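Local coordinates for glycoside hydrolase family 16 protein (Akkermansia muciniphila, PDB 6T2N) that probably cleaves internal beta-galactosidic linkages in mucin O-glycans as an endo-acting O-glycanase, helping a gut bacterium to start mucin breakdown, at residues S82-T87 / N272-G277; R89-R94 / E103-K108; K158-A163 / Y290-L295. All blocks are in the same frame, centred on the assembly; numbering follows the deposited sequence.

Contact 1. Residues S82-T87 / N272-G277; sequences SQQTYT and NSAVGG
Asn272 meets Tyr86 through a weak hydrogen bond, ND2 to OH 3.0 Å, with the amide and ring planes turned 79° apart. The other end of that amide is held as well, since OD1 accepts from Trp165 NE1. At Ser273 the backbone does the touching: its O lies in the plane of the tyrosine ring, at the edge, 3.4 Å from Tyr86 CE1. Ala274 puts its CB against the amide of Gln84, 3.6 Å from NE2, and near the phenol oxygen. Val275 carries the most contact. Its N donates to Gln84 OE1 (2.9 Å), approaching from above the amide plane of the glutamine; the bend of the Gln84 chain at chi2 (-76°) turns the amide so that OE1 faces Val275 N. Val275 O takes the Gln83 N-H at 3.0 Å, and Ser82 CA adds a C-H...O contact to the same oxygen. The two methyls touch different glutamines: CG2 lies 3.8 Å from Gln84 CB and CG1 against Gln83, which crosses it at about a right angle and sends OE1 on to Ala283 N. Gly276 bridges with Ser82 at a positive phi (60°) that suits a residue without a side chain. Both peptide groups flanking the Val275 CA are thus answered by 82-87, one by a glutamine side chain and one by a backbone N-H.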
# COMPACT_ATOMS: atom_id res chain seq x y z
N SER A 82 -9.08 -11.99 -7.22
CA SER A 82 -8.56 -10.96 -8.14
C SER A 82 -8.65 -11.43 -9.58
O SER A 82 -8.72 -12.65 -9.81
CB SER A 82 -7.14 -10.66 -7.78
OG SER A 82 -6.27 -11.67 -8.29
N GLN A 83 -8.68 -10.48 -10.52
CA GLN A 83 -8.89 -10.75 -11.96
C GLN A 83 -7.71 -10.24 -12.78
O GLN A 83 -7.80 -10.36 -14.02
CB GLN A 83 -10.12 -10.01 -12.49
CG GLN A 83 -11.46 -10.57 -12.07
CD GLN A 83 -12.54 -9.53 -12.18
OE1 GLN A 83 -12.44 -8.44 -11.65
NE2 GLN A 83 -13.61 -9.80 -12.87
N GLN A 84 -6.70 -9.64 -12.15
CA GLN A 84 -5.57 -9.00 -12.88
C GLN A 84 -4.25 -9.75 -12.65
O GLN A 84 -4.12 -10.39 -11.60
CB GLN A 84 -5.40 -7.54 -12.48
CG GLN A 84 -4.43 -7.35 -11.33
CD GLN A 84 -5.00 -7.72 -9.98
OE1 GLN A 84 -6.19 -8.03 -9.82
NE2 GLN A 84 -4.13 -7.65 -8.97
N THR A 85 -3.33 -9.61 -13.63
CA THR A 85 -1.87 -9.92 -13.56
C THR A 85 -1.09 -8.61 -13.69
O THR A 85 -1.59 -7.68 -14.32
CB THR A 85 -1.45 -10.98 -14.58
OG1 THR A 85 -0.14 -11.40 -14.24
CG2 THR A 85 -1.43 -10.45 -15.99
N TYR A 86 0.08 -8.53 -13.07
CA TYR A 86 0.83 -7.27 -12.82
C TYR A 86 2.03 -7.17 -13.77
O TYR A 86 2.79 -8.15 -13.85
CB TYR A 86 1.30 -7.23 -11.35
CG TYR A 86 0.29 -6.76 -10.33
CD1 TYR A 86 -0.58 -5.72 -10.58
CD2 TYR A 86 0.30 -7.29 -9.05
CE1 TYR A 86 -1.47 -5.28 -9.63
CE2 TYR A 86 -0.59 -6.87 -8.09
CZ TYR A 86 -1.49 -5.86 -8.38
OH TYR A 86 -2.38 -5.45 -7.43
N THR A 87 2.28 -6.03 -14.44
CA THR A 87 3.42 -5.97 -15.41
C THR A 87 4.20 -4.66 -15.32
O THR A 87 3.61 -3.66 -14.96
CB THR A 87 3.02 -6.14 -16.88
OG1 THR A 87 2.74 -4.81 -17.34
CG2 THR A 87 1.89 -7.12 -17.11
N ASN A 272 -0.60 0.26 -5.89
CA ASN A 272 -1.12 -0.75 -6.84
C ASN A 272 -2.62 -0.48 -7.12
O ASN A 272 -3.29 0.20 -6.29
CB ASN A 272 -0.83 -2.16 -6.33
CG ASN A 272 -1.82 -2.53 -5.24
OD1 ASN A 272 -1.66 -2.12 -4.11
ND2 ASN A 272 -2.92 -3.17 -5.59
N SER A 273 -3.10 -0.92 -8.29
CA SER A 273 -4.53 -1.14 -8.60
C SER A 273 -4.72 -2.63 -8.84
O SER A 273 -4.17 -3.16 -9.84
CB SER A 273 -4.98 -0.35 -9.75
OG SER A 273 -4.96 1.03 -9.46
N ALA A 274 -5.46 -3.28 -7.96
CA ALA A 274 -5.97 -4.63 -8.22
C ALA A 274 -7.32 -4.52 -8.94
O ALA A 274 -7.78 -3.39 -9.12
CB ALA A 274 -6.10 -5.41 -6.95
N VAL A 275 -7.85 -5.66 -9.36
CA VAL A 275 -9.16 -5.81 -10.03
C VAL A 275 -9.83 -6.97 -9.30
O VAL A 275 -9.12 -7.95 -8.96
CB VAL A 275 -8.99 -6.04 -11.55
CG1 VAL A 275 -10.32 -6.08 -12.27
CG2 VAL A 275 -8.15 -4.97 -12.18
N GLY A 276 -11.12 -6.83 -9.00
CA GLY A 276 -11.87 -7.87 -8.28
C GLY A 276 -11.24 -8.12 -6.93
O GLY A 276 -10.74 -7.19 -6.33
N GLY A 277 -11.25 -9.35 -6.46
CA GLY A 277 -11.25 -9.68 -5.02
C GLY A 277 -12.50 -10.47 -4.61
O GLY A 277 -13.59 -10.27 -5.24

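Contact 2. Residues R89-R94 / E103-K108; sequences RPKNMR and ETHFEK
Glu103 and Asn92 form the close-knit, buried half of this contact. Glu103 N donates to Asn92 O at 2.8 Å, and the return bond comes from a side chain: Asn92 ND2 reaches Glu103 O at 2.9 Å, almost straight (177°) and with the oxygen in the amide plane. The backbone N of Asn92 is bonded to Arg89 O, and the side-chain amide supplies the N-H facing Glu103 O; ND2 also bonds to Thr131 OG1. Asn92 OD1, at the other end of the amide, takes Thr87 OG1 as its main partner and Arg89 NH2 as another. Beside this pair, Lys91 O is gripped from opposite faces of its carbonyl plane by His105 NE2, 2.8 Å away, and by Arg94 NH1. Arg94 also forms a salt bridge, directing NH1 and NH2 end-on to the single oxygen Glu103 OE1, which lies in the guanidinium plane; NH2 is 2.6 Å from it. Glu103 CG sits anti to the backbone N (chi1 180°), and the extended chain carries the carboxylate to that arginine.

The side formed by Arg89, Lys91 and Glu107 is looser and more open. Arg89 meets Glu107 end-on, NH1 to OE2 at 3.2 Å and NH2 to OE1 at 3.1 Å, with the two flat groups 57° apart; Thr131 OG1 bonds to OE1 too. Lys91 runs its extended chain across the histidine, CE over the middle of one face, 3.6 Å from the ring centroid of His105, and its NZ completes the salt-bridge network, although the placing of NZ is doubtful. The whole is the open end of a beta hairpin, strands 93-96 and 99-104, where the regular pairing that continues at Arg94 and Val101 gives way to side-chain bonds and ion pairs.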
# COMPACT_ATOMS: atom_id res chain seq x y z
N ARG A 89 5.60 -3.14 -17.78
CA ARG A 89 5.33 -2.57 -19.13
C ARG A 89 4.76 -1.18 -19.00
O ARG A 89 3.91 -0.94 -18.17
CB ARG A 89 4.25 -3.39 -19.84
CG ARG A 89 4.65 -4.82 -20.22
CD ARG A 89 3.51 -5.57 -20.87
NE ARG A 89 2.24 -5.35 -20.20
CZ ARG A 89 1.04 -5.23 -20.78
NH1 ARG A 89 0.89 -5.28 -22.09
NH2 ARG A 89 -0.03 -5.04 -20.02
N PRO A 90 5.14 -0.17 -19.80
CA PRO A 90 4.68 1.19 -19.46
C PRO A 90 3.08 1.18 -19.60
O PRO A 90 2.36 2.21 -19.57
CB PRO A 90 5.38 1.97 -20.61
CG PRO A 90 6.60 1.12 -20.93
CD PRO A 90 6.04 -0.27 -20.96
N LYS A 91 2.53 0.27 -20.22
CA LYS A 91 1.07 0.12 -20.62
C LYS A 91 0.33 0.27 -19.32
O LYS A 91 -0.66 1.06 -19.34
CB LYS A 91 0.74 -1.17 -21.41
CG LYS A 91 -0.75 -1.37 -21.76
CD LYS A 91 -1.10 -2.57 -22.65
CE LYS A 91 -2.52 -2.48 -23.18
NZ LYS A 91 -3.10 -3.81 -23.46
N ASN A 92 0.90 -0.40 -18.30
CA ASN A 92 0.45 -0.48 -16.87
C ASN A 92 1.19 0.51 -15.94
O ASN A 92 0.59 0.89 -14.92
CB ASN A 92 0.58 -1.92 -16.38
CG ASN A 92 -0.15 -2.92 -17.27
OD1 ASN A 92 0.45 -3.87 -17.77
ND2 ASN A 92 -1.46 -2.75 -17.46
N MET A 93 2.41 0.99 -16.27
CA MET A 93 3.34 1.73 -15.37
C MET A 93 4.13 2.81 -16.10
O MET A 93 5.00 2.46 -16.93
CB MET A 93 4.38 0.74 -14.84
CG MET A 93 4.50 0.73 -13.34
SD MET A 93 5.30 -0.80 -12.80
CE MET A 93 6.98 -0.34 -13.20
N ARG A 94 3.95 4.09 -15.77
CA ARG A 94 4.70 5.17 -16.47
C ARG A 94 4.41 6.52 -15.81
O ARG A 94 3.38 6.62 -15.10
CB ARG A 94 4.23 5.26 -17.92
CG ARG A 94 2.68 5.29 -17.96
CD ARG A 94 2.27 5.64 -19.51
NE ARG A 94 0.86 5.91 -19.73
CZ ARG A 94 -0.13 5.07 -19.60
NH1 ARG A 94 0.13 3.83 -19.50
NH2 ARG A 94 -1.35 5.43 -19.86
N GLU A 103 -2.02 1.84 -14.65
CA GLU A 103 -3.11 1.83 -15.66
C GLU A 103 -3.55 0.39 -16.09
O GLU A 103 -2.74 -0.46 -16.33
CB GLU A 103 -2.69 2.50 -16.94
CG GLU A 103 -3.85 2.45 -17.90
CD GLU A 103 -3.70 3.34 -19.09
OE1 GLU A 103 -2.65 3.20 -19.64
OE2 GLU A 103 -4.64 4.15 -19.38
N THR A 104 -4.87 0.19 -15.83
CA THR A 104 -5.51 -1.14 -15.68
C THR A 104 -6.28 -1.32 -16.96
O THR A 104 -7.04 -0.40 -17.34
CB THR A 104 -6.36 -1.26 -14.40
OG1 THR A 104 -5.55 -1.01 -13.23
CG2 THR A 104 -7.00 -2.63 -14.31
N HIS A 105 -5.96 -2.40 -17.65
CA HIS A 105 -6.44 -2.69 -19.02
C HIS A 105 -7.10 -4.06 -19.00
O HIS A 105 -6.40 -5.01 -18.61
CB HIS A 105 -5.29 -2.78 -20.05
CG HIS A 105 -4.54 -1.52 -20.26
ND1 HIS A 105 -4.97 -0.59 -21.13
CD2 HIS A 105 -3.39 -1.06 -19.71
CE1 HIS A 105 -4.13 0.42 -21.12
NE2 HIS A 105 -3.14 0.16 -20.27
N PHE A 106 -8.35 -4.14 -19.43
CA PHE A 106 -9.00 -5.41 -19.82
C PHE A 106 -8.17 -6.00 -20.97
O PHE A 106 -8.23 -5.46 -22.04
CB PHE A 106 -10.45 -5.17 -20.20
CG PHE A 106 -11.10 -6.39 -20.75
CD1 PHE A 106 -11.56 -7.37 -19.89
CD2 PHE A 106 -11.19 -6.59 -22.12
CE1 PHE A 106 -12.15 -8.52 -20.41
CE2 PHE A 106 -11.76 -7.74 -22.63
CZ PHE A 106 -12.23 -8.71 -21.77
N GLU A 107 -7.38 -7.05 -20.73
CA GLU A 107 -6.40 -7.58 -21.71
C GLU A 107 -5.88 -8.94 -21.20
O GLU A 107 -5.19 -9.00 -20.17
CB GLU A 107 -5.29 -6.56 -21.92
CG GLU A 107 -3.96 -7.21 -22.21
CD GLU A 107 -2.77 -6.27 -22.25
OE1 GLU A 107 -2.72 -5.32 -21.44
OE2 GLU A 107 -1.89 -6.51 -23.07
N LYS A 108 -6.24 -10.02 -21.88
CA LYS A 108 -5.83 -11.38 -21.46
C LYS A 108 -4.32 -11.45 -21.61
O LYS A 108 -3.81 -11.10 -22.68
CB LYS A 108 -6.52 -12.42 -22.32
CG LYS A 108 -6.15 -13.86 -22.03
CD LYS A 108 -7.00 -14.79 -22.84
CE LYS A 108 -6.56 -16.23 -22.76
NZ LYS A 108 -7.25 -17.03 -23.80

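Contact 3. Residues K158-A163 / Y290-L295; sequences KGIWPA and YPVKFL
Different first torsions bring the ring of Phe294 and the hydroxyl of Tyr290 to segment 158-163: Tyr290 CG lies beside the backbone N and opposite the carbonyl carbon (chi1 -69°), whereas Phe294 CG stands opposite the N (chi1 -178°). Phe294 lies between the sheets of the beta-sandwich, the jelly-roll fold of glycoside hydrolase family 16, and Tyr290 near one end of it. Strands 160-163 and 292-295 belong to its two facing sheets, their axes 9.0 Å apart and 12° from parallel, so side chains rather than backbone bonds join them. Tyr290 OH donates to Lys158 O at 2.7 Å, the oxygen lying at the edge of the phenol ring and near its plane. Another ring, Tyr130, packs edge-to-face with this tyrosine. A phenylalanine in its place would probably leave Lys158 O without this donor and the turn before strand 160-163 less firmly tied to the loop leading into strand 292-295. Further along, Ile160 and Val292 meet tip to tip, CG1 to CG1 4.0 Å. Pro162 then lays CB over the centre of the Phe294 ring in a CH-pi contact, 3.7 Å from the centroid, while Ala163 O lies at the ring edge, 3.7 Å from Phe294 CE2.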
# COMPACT_ATOMS: atom_id res chain seq x y z
N LYS A 158 -16.31 -0.27 -12.07
CA LYS A 158 -16.64 -1.59 -11.44
C LYS A 158 -15.36 -2.43 -11.33
O LYS A 158 -14.71 -2.71 -12.33
CB LYS A 158 -17.74 -2.29 -12.24
CG LYS A 158 -18.57 -3.33 -11.52
CD LYS A 158 -19.95 -3.50 -12.15
CE LYS A 158 -20.78 -4.60 -11.53
NZ LYS A 158 -20.02 -5.87 -11.35
N GLY A 159 -14.98 -2.76 -10.11
CA GLY A 159 -14.03 -3.84 -9.78
C GLY A 159 -12.64 -3.31 -9.49
O GLY A 159 -11.80 -4.10 -8.99
N ILE A 160 -12.38 -2.03 -9.78
CA ILE A 160 -11.07 -1.40 -9.49
C ILE A 160 -10.85 -1.36 -7.97
O ILE A 160 -11.80 -1.09 -7.20
CB ILE A 160 -10.94 -0.02 -10.16
CG1 ILE A 160 -9.47 0.32 -10.34
CG2 ILE A 160 -11.70 1.07 -9.44
CD1 ILE A 160 -8.76 -0.71 -11.20
N TRP A 161 -9.60 -1.58 -7.56
CA TRP A 161 -9.17 -1.61 -6.15
C TRP A 161 -7.82 -0.92 -6.05
O TRP A 161 -6.76 -1.53 -6.08
CB TRP A 161 -9.15 -3.06 -5.66
CG TRP A 161 -8.96 -3.28 -4.20
CD1 TRP A 161 -8.48 -2.43 -3.25
CD2 TRP A 161 -9.14 -4.53 -3.56
NE1 TRP A 161 -8.39 -3.06 -2.05
CE2 TRP A 161 -8.80 -4.35 -2.21
CE3 TRP A 161 -9.60 -5.78 -4.01
CZ2 TRP A 161 -8.89 -5.41 -1.30
CZ3 TRP A 161 -9.71 -6.82 -3.10
CH2 TRP A 161 -9.34 -6.63 -1.77
N PRO A 162 -7.84 0.42 -5.94
CA PRO A 162 -6.61 1.16 -5.72
C PRO A 162 -6.28 1.02 -4.24
O PRO A 162 -7.20 0.96 -3.42
CB PRO A 162 -6.96 2.61 -6.12
CG PRO A 162 -8.50 2.69 -6.08
CD PRO A 162 -9.03 1.27 -6.03
N ALA A 163 -4.99 1.01 -3.94
CA ALA A 163 -4.47 0.82 -2.58
C ALA A 163 -3.13 1.53 -2.45
O ALA A 163 -2.32 1.41 -3.37
CB ALA A 163 -4.35 -0.64 -2.29
N TYR A 290 -12.98 0.17 -18.87
CA TYR A 290 -11.49 0.09 -18.87
C TYR A 290 -11.02 0.55 -20.24
O TYR A 290 -11.71 0.32 -21.22
CB TYR A 290 -11.03 -1.32 -18.50
CG TYR A 290 -11.30 -1.69 -17.06
CD1 TYR A 290 -12.58 -2.01 -16.62
CD2 TYR A 290 -10.29 -1.73 -16.13
CE1 TYR A 290 -12.86 -2.32 -15.31
CE2 TYR A 290 -10.55 -2.01 -14.79
CZ TYR A 290 -11.84 -2.30 -14.37
OH TYR A 290 -12.06 -2.60 -13.05
N PRO A 291 -9.85 1.20 -20.39
CA PRO A 291 -8.85 1.33 -19.34
C PRO A 291 -9.18 2.37 -18.26
O PRO A 291 -10.06 3.18 -18.40
CB PRO A 291 -7.58 1.80 -20.09
CG PRO A 291 -7.88 1.51 -21.51
CD PRO A 291 -9.36 1.83 -21.61
N VAL A 292 -8.40 2.34 -17.21
CA VAL A 292 -8.62 3.23 -16.05
C VAL A 292 -7.22 3.48 -15.51
O VAL A 292 -6.33 2.58 -15.78
CB VAL A 292 -9.66 2.51 -15.19
CG1 VAL A 292 -9.28 2.36 -13.74
CG2 VAL A 292 -11.01 3.15 -15.37
N LYS A 293 -7.01 4.66 -14.90
CA LYS A 293 -5.70 5.11 -14.32
C LYS A 293 -5.75 5.42 -12.80
O LYS A 293 -6.71 5.99 -12.30
CB LYS A 293 -5.26 6.35 -15.09
CG LYS A 293 -4.94 6.15 -16.55
CD LYS A 293 -4.43 7.41 -17.24
CE LYS A 293 -4.53 7.33 -18.76
NZ LYS A 293 -3.94 8.51 -19.43
N PHE A 294 -4.66 5.13 -12.10
CA PHE A 294 -4.45 5.54 -10.69
C PHE A 294 -3.23 6.46 -10.76
O PHE A 294 -2.17 5.97 -11.30
CB PHE A 294 -4.24 4.32 -9.78
CG PHE A 294 -4.05 4.52 -8.29
CD1 PHE A 294 -4.60 5.59 -7.61
CD2 PHE A 294 -3.45 3.53 -7.54
CE1 PHE A 294 -4.49 5.70 -6.23
CE2 PHE A 294 -3.34 3.64 -6.16
CZ PHE A 294 -3.83 4.75 -5.52
N LEU A 295 -3.41 7.73 -10.35
CA LEU A 295 -2.36 8.76 -10.45
C LEU A 295 -1.82 9.04 -9.06
O LEU A 295 -2.64 9.40 -8.17
CB LEU A 295 -2.98 10.01 -11.07
CG LEU A 295 -3.63 9.77 -12.42
CD1 LEU A 295 -4.19 11.05 -12.99
CD2 LEU A 295 -2.64 9.13 -13.39

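The three contacts lie on one side of the chain's centre. Contacts 1 and 3, centres about 9 Å apart, share a sheet: Ala274 N lies 2.9 Å from Trp161 O and Gly276 N 2.8 Å from Gly159 O. Contacts 2 and 3, about 11 Å apart, meet in the facing sheet through Thr104 N and Val292 O (2.8 Å). Between the sheets, Thr104 packs on Val275 and so joins contact 2 to contact 1. The bound calcium is about 13 Å from the side chains of Arg94 and Phe294. Trp161 and Ala163 touch Glu184, part of an E-x-D-x-x-E sequence like the catalytic motif of family 16, so contact 3 probably borders the active-site cleft.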